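Local coordinates for antigen 43 (Escherichia coli, PDB 4KH3), which probably mediates self-association of bacterial cells, driving clumping and biofilm formation through a Velcro-like pairing of its surface-displayed passenger domain, at residues 20-25 with 48-53; 52-57 with 69-74; 89-94 with 106-111. All coordinates share one frame; numbering follows the deposited sequence.

The three contacts follow one another along the N-terminal part of an elongated chain in which parallel strands from successive rungs stack along one face of a beta-helix, as expected for an autotransporter passenger domain. Strands 24-27, 52-55, 71-74, 90-93 and 107-110 are successive neighbours. Contacts 1 and 2 share Gly52 and Gln53 of strand 52-55, with centres about 8 Å apart. Contacts 2 and 3, centres about 9 Å apart, are joined by strand 71-74 pairing with strand 90-93; contacts 1 and 3, centres about 15 Å apart, do not touch. A glutamine ladder, Gln25-Gln53-Gln72-Gln91-Gln108, runs through all three, tying the rungs together in the interior of the beta-helix.

Contact 1 of 3, residues 20-25 with 48-53; sequences VNHDNQ and ENTGGQ
Asn24 pairs with Gly52 and Gln25 with Gln53 in parallel register, the touching parts running 31° apart, and two backbone bonds lace them together: Gly52 N to Asp23 O at 2.8 Å and Gln25 N to Gly52 O at 2.9 Å. Ahead of this pairing, a type I' turn from Val20 to Asp23 brings His22 over the incoming chain at Thr50. The imidazole donates from ND1 to Thr50 O at 2.9 Å. That oxygen lies close to the ring plane, but the nitrogen stands well above the carbonyl plane, 44° out of it: the approach suits the imidazole N-H but not a lone pair of the carbonyl. Between turn and strand, the backbone oxygen Asp23 O at 3.2 Å and the side-chain oxygen Asn24 OD1 at 3.1 Å both press on Gly51 CA, where there is no side chain. A water donates to Asn24 OD1 and accepts from Gly51 N, while the indole NE1 of Trp54 also bonds to that amide oxygen and Asp5 OD1 holds Asn24 ND2. On the other side of the strands, Gln25 and Gln53 extend side by side, each with CG anti to the backbone N. Their amides are nearly coplanar, 15° apart, and Gln53 NE2 reaches Gln25 OE1 at 2.8 Å, which starts a ladder of hydrogen-bonded amides of the kind seen inside parallel beta-helices. Both glutamine chains pack on Leu19 of strand 18-19 and Ala31 of strand 30-32, in the interior, while Asn24 is joined through its backbone to Ala4, beside strand 5-8.

Contact 2 of 3, residues 52-57 with 69-74; sequences GQWIKA and NGRQIV
Gln72 NE2 donates to Gln53 OE1 at 2.9 Å, continuing the amide ladder one rung onward from Gln25, whose OE1 accepts from Gln53 NE2. The amides of Gln53 and Gln72 lie side by side and nearly coplanar, and the bond is moderately bent, with an N-H...O angle of 150°. Thr64 OG1 is a second hydrogen-bonding partner of Gln53 OE1, and Gln72 OE1 accepts from Gln91, so the buried oxygens of both glutamines are engaged. Parallel backbone pairing sets this spacing: Gln53 N bonds to Arg71 O, Ile73 N to Gln53 O at 2.8 Å, and Ile55 N to Ile73 O at 2.8 Å. The strand axes approach to 4.8 Å and diverge by 12°. Trp54 and Ile73 project from the face opposite the glutamines. CG of Trp54 and CG1 of Ile73 both lie anti to the carbonyl carbon, which runs the two side chains alongside each other, and chi2 of Ile73 (95°) swings CD1 to 3.4 Å from the centroid of the Trp54 six-membered ring, almost on its normal, a CH-pi contact. Ile73 also packs on Arg71, two positions earlier in its own strand: its CG1 sits over the centre of the guanidinium, 3.5 Å above the plane, while the Arg71 side chain comes within about 3 Å of a bound malonate ion. On the glutamine side, Ile55 CG1 and Val74 CG2 meet at 4.2 Å. Strand 24-27 flanks the pair beyond strand 52-55, where Trp54 stacks on Phe26; strand 90-93 flanks it beyond 71-74, receiving Val74 against Leu93.

Contact 3 of 3, residues 89-94 with 106-111; sequences GGQSLN and GEQWVH. With MLI (malonate ion), chain C.
A malonate ion, probably from the crystallisation liquor, occupies a small site lined by neighbouring beta-helix rungs, with Ser92 on one and Trp109 and His111 on the next. Arg71, from the preceding strand 71-74, also comes near the ion and bonds weakly to Ser92 OG through NE. One carboxylate oxygen, O8, is gripped twice: Ser92 OG donates to it at a notably short 2.5 Å, and His111 NE2 donates at 2.8 Å, with the oxygen at the imidazole edge near its plane. The same carboxylate lies over one face of the Trp109 indole, malonate C3 being 3.4 Å from Trp109 CD2, and Glu107 CB lies over the opposite face. The indole reaches back across the strands to Gly90, whose CA is 3.5 Å from Trp109 CZ3. The same register that sets Ser92 beside Trp109 is fixed by backbone bonds: Glu107 N to Gly89 O, Gln91 N to Glu107 O, Trp109 N to Gln91 O, Leu93 N to Trp109 O and His111 N to Leu93 O form an unbroken ladder between nearly parallel strands. On the inward face, the glutamine ladder of this beta-helix goes on. Gln108 NE2 donates to Gln91 OE1 at 2.7 Å along a nearly straight N-H...O line of 177°, with the acceptor in the plane of the Gln108 amide, although the two amides are turned 33° from one another. Leu93 CD2 packs against Val110 CG1 at 4.1 Å, and both side chains rest on Ala116 of strand 115-117. Where the strands end, Asn94 OD1 comes to 3.1 Å from His111 CB.

Contact 1 of 3, residues 20-25 with 48-53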
loop_
_atom_site.group_PDB
_atom_site.type_symbol
_atom_site.label_atom_id
_atom_site.label_comp_id
_atom_site.label_asym_id
_atom_site.label_seq_id
_atom_site.Cartn_x
_atom_site.Cartn_y
_atom_site.Cartn_z
ATOM N N VAL A 20 -39.897 -3.667 -29.366
ATOM C CA VAL A 20 -39.001 -4.526 -30.124
ATOM C C VAL A 20 -38.852 -3.988 -31.541
ATOM O O VAL A 20 -39.520 -3.019 -31.909
ATOM C CB VAL A 20 -39.529 -5.965 -30.168
ATOM C CG1 VAL A 20 -39.477 -6.601 -28.770
ATOM C CG2 VAL A 20 -40.944 -5.970 -30.704
ATOM N N ASN A 21 -37.943 -4.595 -32.307
ATOM C CA ASN A 21 -37.821 -4.340 -33.744
ATOM C C ASN A 21 -37.846 -2.872 -34.111
ATOM O O ASN A 21 -38.648 -2.459 -34.944
ATOM C CB ASN A 21 -38.937 -5.054 -34.512
ATOM C CG ASN A 21 -39.101 -6.496 -34.089
ATOM O OD1 ASN A 21 -38.120 -7.217 -33.865
ATOM N ND2 ASN A 21 -40.346 -6.924 -33.961
ATOM N N HIS A 22 -36.998 -2.093 -33.450
ATOM C CA HIS A 22 -36.808 -0.678 -33.750
ATOM C C HIS A 22 -38.043 0.215 -33.560
ATOM O O HIS A 22 -38.072 1.343 -34.047
ATOM C CB HIS A 22 -36.186 -0.512 -35.138
ATOM C CG HIS A 22 -34.940 -1.317 -35.329
ATOM N ND1 HIS A 22 -33.710 -0.921 -34.850
ATOM C CD2 HIS A 22 -34.734 -2.519 -35.935
ATOM C CE1 HIS A 22 -32.801 -1.836 -35.149
ATOM N NE2 HIS A 22 -33.400 -2.811 -35.807
ATOM N N ASP A 23 -39.043 -0.281 -32.837
ATOM C CA ASP A 23 -40.170 0.554 -32.426
ATOM C C ASP A 23 -39.666 1.729 -31.594
ATOM O O ASP A 23 -38.747 1.583 -30.777
ATOM C CB ASP A 23 -41.162 -0.220 -31.544
ATOM C CG ASP A 23 -41.861 -1.367 -32.268
ATOM O OD1 ASP A 23 -41.980 -1.338 -33.517
ATOM O OD2 ASP A 23 -42.302 -2.303 -31.555
ATOM N N ASN A 24 -40.278 2.888 -31.787
ATOM C CA ASN A 24 -40.038 4.019 -30.914
ATOM C C ASN A 24 -41.261 4.250 -30.049
ATOM O O ASN A 24 -42.384 4.083 -30.510
ATOM C CB ASN A 24 -39.761 5.286 -31.721
ATOM C CG ASN A 24 -38.593 5.138 -32.649
ATOM O OD1 ASN A 24 -37.436 5.265 -32.242
ATOM N ND2 ASN A 24 -38.882 4.887 -33.919
ATOM N N GLN A 25 -41.047 4.634 -28.799
ATOM C CA GLN A 25 -42.129 5.166 -27.987
ATOM C C GLN A 25 -41.714 6.554 -27.561
ATOM O O GLN A 25 -40.695 6.719 -26.893
ATOM C CB GLN A 25 -42.377 4.297 -26.764
ATOM C CG GLN A 25 -43.384 4.881 -25.766
ATOM C CD GLN A 25 -43.565 3.974 -24.554
ATOM O OE1 GLN A 25 -42.633 3.758 -23.777
ATOM N NE2 GLN A 25 -44.755 3.417 -24.408
ATOM N N GLU A 48 -26.055 4.590 -35.732
ATOM C CA GLU A 48 -27.065 4.145 -36.679
ATOM C C GLU A 48 -28.266 3.486 -36.001
ATOM O O GLU A 48 -29.217 3.098 -36.684
ATOM C CB GLU A 48 -26.456 3.141 -37.654
ATOM C CG GLU A 48 -25.179 3.605 -38.325
ATOM C CD GLU A 48 -25.433 4.188 -39.697
ATOM O OE1 GLU A 48 -24.836 3.675 -40.670
ATOM O OE2 GLU A 48 -26.230 5.154 -39.798
ATOM N N ASN A 49 -28.219 3.326 -34.678
ATOM C CA ASN A 49 -29.321 2.679 -33.962
ATOM C C ASN A 49 -30.650 3.382 -34.201
ATOM O O ASN A 49 -30.687 4.597 -34.397
ATOM C CB ASN A 49 -29.061 2.636 -32.454
ATOM C CG ASN A 49 -28.025 1.610 -32.062
ATOM O OD1 ASN A 49 -28.236 0.399 -32.212
ATOM N ND2 ASN A 49 -26.901 2.084 -31.530
ATOM N N THR A 50 -31.735 2.618 -34.184
ATOM C CA THR A 50 -33.081 3.186 -34.278
ATOM C C THR A 50 -33.969 2.492 -33.273
ATOM O O THR A 50 -33.758 1.315 -32.973
ATOM C CB THR A 50 -33.707 2.995 -35.687
ATOM O OG1 THR A 50 -33.731 1.598 -36.037
ATOM C CG2 THR A 50 -32.927 3.784 -36.730
ATOM N N GLY A 51 -34.971 3.200 -32.760
ATOM C CA GLY A 51 -35.904 2.604 -31.811
ATOM C C GLY A 51 -35.555 2.938 -30.367
ATOM O O GLY A 51 -34.500 3.508 -30.086
ATOM N N GLY A 52 -36.442 2.577 -29.448
ATOM C CA GLY A 52 -36.228 2.839 -28.041
ATOM C C GLY A 52 -37.340 3.667 -27.416
ATOM O O GLY A 52 -38.293 4.078 -28.096
ATOM N N GLN A 53 -37.225 3.886 -26.108
ATOM C CA GLN A 53 -38.170 4.717 -25.380
ATOM C C GLN A 53 -37.539 6.085 -25.221
ATOM O O GLN A 53 -36.486 6.211 -24.603
ATOM C CB GLN A 53 -38.465 4.120 -24.004
ATOM C CG GLN A 53 -39.542 4.852 -23.222
ATOM C CD GLN A 53 -39.760 4.272 -21.819
ATOM O OE1 GLN A 53 -38.823 4.188 -21.017
ATOM N NE2 GLN A 53 -41.000 3.873 -21.521
HETATM O O HOH W 1 -34.885 5.900 -33.818
#

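Contact 2 of 3, residues 52-57 with 69-74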
loop_
_atom_site.group_PDB
_atom_site.type_symbol
_atom_site.label_atom_id
_atom_site.label_comp_id
_atom_site.label_asym_id
_atom_site.label_seq_id
_atom_site.Cartn_x
_atom_site.Cartn_y
_atom_site.Cartn_z
ATOM N N GLY A 52 -36.442 2.577 -29.448
ATOM C CA GLY A 52 -36.228 2.839 -28.041
ATOM C C GLY A 52 -37.340 3.667 -27.416
ATOM O O GLY A 52 -38.293 4.078 -28.096
ATOM N N GLN A 53 -37.225 3.886 -26.108
ATOM C CA GLN A 53 -38.170 4.717 -25.380
ATOM C C GLN A 53 -37.539 6.085 -25.221
ATOM O O GLN A 53 -36.486 6.211 -24.603
ATOM C CB GLN A 53 -38.465 4.120 -24.004
ATOM C CG GLN A 53 -39.542 4.852 -23.222
ATOM C CD GLN A 53 -39.760 4.272 -21.819
ATOM O OE1 GLN A 53 -38.823 4.188 -21.017
ATOM N NE2 GLN A 53 -41.000 3.873 -21.521
ATOM N N TRP A 54 -38.170 7.096 -25.804
ATOM C CA TRP A 54 -37.669 8.464 -25.766
ATOM C C TRP A 54 -38.506 9.228 -24.764
ATOM O O TRP A 54 -39.694 9.467 -24.991
ATOM C CB TRP A 54 -37.771 9.119 -27.157
ATOM C CG TRP A 54 -37.094 8.321 -28.235
ATOM C CD1 TRP A 54 -37.569 7.187 -28.833
ATOM C CD2 TRP A 54 -35.809 8.574 -28.823
ATOM N NE1 TRP A 54 -36.664 6.721 -29.759
ATOM C CE2 TRP A 54 -35.575 7.553 -29.773
ATOM C CE3 TRP A 54 -34.835 9.562 -28.641
ATOM C CZ2 TRP A 54 -34.409 7.492 -30.538
ATOM C CZ3 TRP A 54 -33.670 9.503 -29.406
ATOM C CH2 TRP A 54 -33.472 8.476 -30.345
ATOM N N ILE A 55 -37.908 9.582 -23.635
ATOM C CA ILE A 55 -38.628 10.369 -22.650
ATOM C C ILE A 55 -38.324 11.804 -23.000
ATOM O O ILE A 55 -37.192 12.257 -22.858
ATOM C CB ILE A 55 -38.166 10.089 -21.206
ATOM C CG1 ILE A 55 -38.088 8.580 -20.939
ATOM C CG2 ILE A 55 -39.100 10.757 -20.225
ATOM C CD1 ILE A 55 -39.421 7.846 -21.076
ATOM N N LYS A 56 -39.332 12.518 -23.481
ATOM C CA LYS A 56 -39.116 13.870 -23.968
ATOM C C LYS A 56 -39.316 14.905 -22.875
ATOM O O LYS A 56 -39.750 14.580 -21.764
ATOM C CB LYS A 56 -40.043 14.157 -25.152
ATOM C CG LYS A 56 -39.990 13.076 -26.226
ATOM C CD LYS A 56 -40.837 13.433 -27.435
ATOM C CE LYS A 56 -40.250 14.633 -28.171
ATOM N NZ LYS A 56 -38.803 14.422 -28.526
ATOM N N ALA A 57 -39.004 16.153 -23.207
ATOM C CA ALA A 57 -39.185 17.270 -22.291
ATOM C C ALA A 57 -40.565 17.234 -21.614
ATOM O O ALA A 57 -41.610 17.229 -22.276
ATOM C CB ALA A 57 -38.966 18.592 -23.033
ATOM N N ASN A 69 -30.708 -5.388 -25.889
ATOM C CA ASN A 69 -30.667 -4.507 -27.052
ATOM C C ASN A 69 -31.456 -3.219 -26.834
ATOM O O ASN A 69 -31.716 -2.474 -27.777
ATOM C CB ASN A 69 -31.205 -5.234 -28.283
ATOM C CG ASN A 69 -30.244 -6.269 -28.806
ATOM O OD1 ASN A 69 -29.032 -6.038 -28.861
ATOM N ND2 ASN A 69 -30.774 -7.424 -29.185
ATOM N N GLY A 70 -31.850 -2.974 -25.588
ATOM C CA GLY A 70 -32.725 -1.870 -25.280
ATOM C C GLY A 70 -31.968 -0.578 -25.142
ATOM O O GLY A 70 -30.840 -0.565 -24.657
ATOM N N ARG A 71 -32.590 0.509 -25.584
ATOM C CA ARG A 71 -32.086 1.846 -25.303
ATOM C C ARG A 71 -33.215 2.731 -24.768
ATOM O O ARG A 71 -34.278 2.825 -25.381
ATOM C CB ARG A 71 -31.470 2.472 -26.559
ATOM C CG ARG A 71 -30.549 3.681 -26.295
ATOM C CD ARG A 71 -30.006 4.235 -27.610
ATOM N NE ARG A 71 -29.496 5.598 -27.485
ATOM C CZ ARG A 71 -29.586 6.520 -28.440
ATOM N NH1 ARG A 71 -30.173 6.228 -29.596
ATOM N NH2 ARG A 71 -29.096 7.738 -28.236
ATOM N N GLN A 72 -32.987 3.360 -23.617
ATOM C CA GLN A 72 -33.865 4.425 -23.138
ATOM C C GLN A 72 -33.154 5.765 -23.308
ATOM O O GLN A 72 -32.022 5.942 -22.853
ATOM C CB GLN A 72 -34.261 4.215 -21.674
ATOM C CG GLN A 72 -35.292 5.242 -21.147
ATOM C CD GLN A 72 -35.474 5.176 -19.632
ATOM O OE1 GLN A 72 -34.495 5.159 -18.888
ATOM N NE2 GLN A 72 -36.728 5.139 -19.173
ATOM N N ILE A 73 -33.810 6.708 -23.972
ATOM C CA ILE A 73 -33.203 8.011 -24.193
ATOM C C ILE A 73 -33.960 9.058 -23.405
ATOM O O ILE A 73 -35.112 9.374 -23.705
ATOM C CB ILE A 73 -33.159 8.411 -25.678
ATOM C CG1 ILE A 73 -32.537 7.299 -26.528
ATOM C CG2 ILE A 73 -32.392 9.712 -25.849
ATOM C CD1 ILE A 73 -33.553 6.355 -27.160
ATOM N N VAL A 74 -33.308 9.579 -22.374
ATOM C CA VAL A 74 -33.943 10.553 -21.520
ATOM C C VAL A 74 -33.430 11.898 -21.939
ATOM O O VAL A 74 -32.269 12.240 -21.699
ATOM C CB VAL A 74 -33.640 10.300 -20.047
ATOM C CG1 VAL A 74 -34.280 11.376 -19.184
ATOM C CG2 VAL A 74 -34.140 8.928 -19.655
#

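Contact 3 of 3, residues 89-94 with 106-111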
loop_
_atom_site.group_PDB
_atom_site.type_symbol
_atom_site.label_atom_id
_atom_site.label_comp_id
_atom_site.label_asym_id
_atom_site.label_seq_id
_atom_site.Cartn_x
_atom_site.Cartn_y
_atom_site.Cartn_z
ATOM N N GLY A 89 -27.947 -3.487 -21.903
ATOM C CA GLY A 89 -28.852 -2.409 -22.260
ATOM C C GLY A 89 -28.280 -1.071 -21.815
ATOM O O GLY A 89 -27.289 -1.021 -21.074
ATOM N N GLY A 90 -28.889 0.024 -22.256
ATOM C CA GLY A 90 -28.345 1.325 -21.947
ATOM C C GLY A 90 -29.387 2.414 -21.807
ATOM O O GLY A 90 -30.453 2.350 -22.421
ATOM N N GLN A 91 -29.078 3.418 -20.992
ATOM C CA GLN A 91 -29.868 4.640 -20.961
ATOM C C GLN A 91 -28.970 5.822 -21.295
ATOM O O GLN A 91 -27.900 5.984 -20.686
ATOM C CB GLN A 91 -30.526 4.832 -19.594
ATOM C CG GLN A 91 -31.121 6.212 -19.353
ATOM C CD GLN A 91 -31.256 6.523 -17.868
ATOM O OE1 GLN A 91 -30.311 7.002 -17.236
ATOM N NE2 GLN A 91 -32.425 6.236 -17.300
ATOM N N SER A 92 -29.392 6.621 -22.279
ATOM C CA SER A 92 -28.678 7.836 -22.675
ATOM C C SER A 92 -29.318 9.023 -21.980
ATOM O O SER A 92 -30.484 9.356 -22.238
ATOM C CB SER A 92 -28.737 8.050 -24.195
ATOM O OG SER A 92 -28.011 7.049 -24.888
ATOM N N LEU A 93 -28.555 9.677 -21.114
ATOM C CA LEU A 93 -29.157 10.610 -20.170
ATOM C C LEU A 93 -28.779 12.055 -20.444
ATOM O O LEU A 93 -27.627 12.477 -20.228
ATOM C CB LEU A 93 -28.796 10.202 -18.738
ATOM C CG LEU A 93 -29.395 11.007 -17.588
ATOM C CD1 LEU A 93 -30.918 10.933 -17.577
ATOM C CD2 LEU A 93 -28.808 10.512 -16.259
ATOM N N ASN A 94 -29.754 12.813 -20.944
ATOM C CA ASN A 94 -29.594 14.256 -21.085
ATOM C C ASN A 94 -30.507 14.974 -20.106
ATOM O O ASN A 94 -30.373 16.171 -19.883
ATOM C CB ASN A 94 -29.845 14.706 -22.521
ATOM C CG ASN A 94 -28.935 14.008 -23.513
ATOM O OD1 ASN A 94 -27.785 14.399 -23.684
ATOM N ND2 ASN A 94 -29.444 12.961 -24.165
ATOM N N GLY A 106 -25.251 -3.468 -17.710
ATOM C CA GLY A 106 -26.169 -2.379 -17.990
ATOM C C GLY A 106 -25.411 -1.067 -17.915
ATOM O O GLY A 106 -24.530 -0.900 -17.076
ATOM N N GLU A 107 -25.741 -0.143 -18.808
ATOM C CA GLU A 107 -24.999 1.090 -18.915
ATOM C C GLU A 107 -25.876 2.314 -18.781
ATOM O O GLU A 107 -27.047 2.314 -19.171
ATOM C CB GLU A 107 -24.281 1.162 -20.263
ATOM C CG GLU A 107 -23.272 0.084 -20.479
ATOM C CD GLU A 107 -22.415 0.352 -21.687
ATOM O OE1 GLU A 107 -21.528 1.224 -21.606
ATOM O OE2 GLU A 107 -22.633 -0.300 -22.729
ATOM N N GLN A 108 -25.275 3.368 -18.246
ATOM C CA GLN A 108 -25.900 4.669 -18.174
ATOM C C GLN A 108 -24.868 5.690 -18.595
ATOM O O GLN A 108 -23.824 5.811 -17.950
ATOM C CB GLN A 108 -26.361 4.963 -16.749
ATOM C CG GLN A 108 -27.013 6.327 -16.561
ATOM C CD GLN A 108 -27.539 6.503 -15.151
ATOM O OE1 GLN A 108 -26.799 6.362 -14.180
ATOM N NE2 GLN A 108 -28.832 6.776 -15.029
ATOM N N TRP A 109 -25.149 6.401 -19.686
ATOM C CA TRP A 109 -24.281 7.472 -20.140
ATOM C C TRP A 109 -24.901 8.795 -19.758
ATOM O O TRP A 109 -25.961 9.167 -20.269
ATOM C CB TRP A 109 -24.070 7.423 -21.656
ATOM C CG TRP A 109 -23.630 6.085 -22.155
ATOM C CD1 TRP A 109 -22.355 5.606 -22.201
ATOM C CD2 TRP A 109 -24.471 5.045 -22.681
ATOM N NE1 TRP A 109 -22.349 4.330 -22.724
ATOM C CE2 TRP A 109 -23.627 3.967 -23.021
ATOM C CE3 TRP A 109 -25.840 4.935 -22.903
ATOM C CZ2 TRP A 109 -24.124 2.789 -23.576
ATOM C CZ3 TRP A 109 -26.330 3.759 -23.450
ATOM C CH2 TRP A 109 -25.472 2.701 -23.780
ATOM N N VAL A 110 -24.237 9.505 -18.852
ATOM C CA VAL A 110 -24.710 10.802 -18.392
ATOM C C VAL A 110 -24.067 11.894 -19.226
ATOM O O VAL A 110 -22.883 12.203 -19.041
ATOM C CB VAL A 110 -24.340 11.046 -16.921
ATOM C CG1 VAL A 110 -25.073 12.270 -16.394
ATOM C CG2 VAL A 110 -24.657 9.818 -16.086
ATOM N N HIS A 111 -24.843 12.478 -20.137
ATOM C CA HIS A 111 -24.326 13.509 -21.033
ATOM C C HIS A 111 -24.330 14.887 -20.381
ATOM O O HIS A 111 -24.859 15.056 -19.273
ATOM C CB HIS A 111 -25.118 13.509 -22.352
ATOM C CG HIS A 111 -25.005 12.222 -23.110
ATOM N ND1 HIS A 111 -23.879 11.873 -23.826
ATOM C CD2 HIS A 111 -25.852 11.167 -23.210
ATOM C CE1 HIS A 111 -24.049 10.672 -24.354
ATOM N NE2 HIS A 111 -25.233 10.224 -23.992
HETATM C C1 MLI C . -24.775 5.727 -26.219
HETATM C C2 MLI C . -25.492 5.839 -27.519
HETATM C C3 MLI C . -24.576 7.008 -25.491
HETATM O O6 MLI C . -25.371 6.886 -28.217
HETATM O O7 MLI C . -26.217 4.889 -27.911
HETATM O O8 MLI C . -25.580 7.645 -25.082
HETATM O O9 MLI C . -23.417 7.453 -25.304
#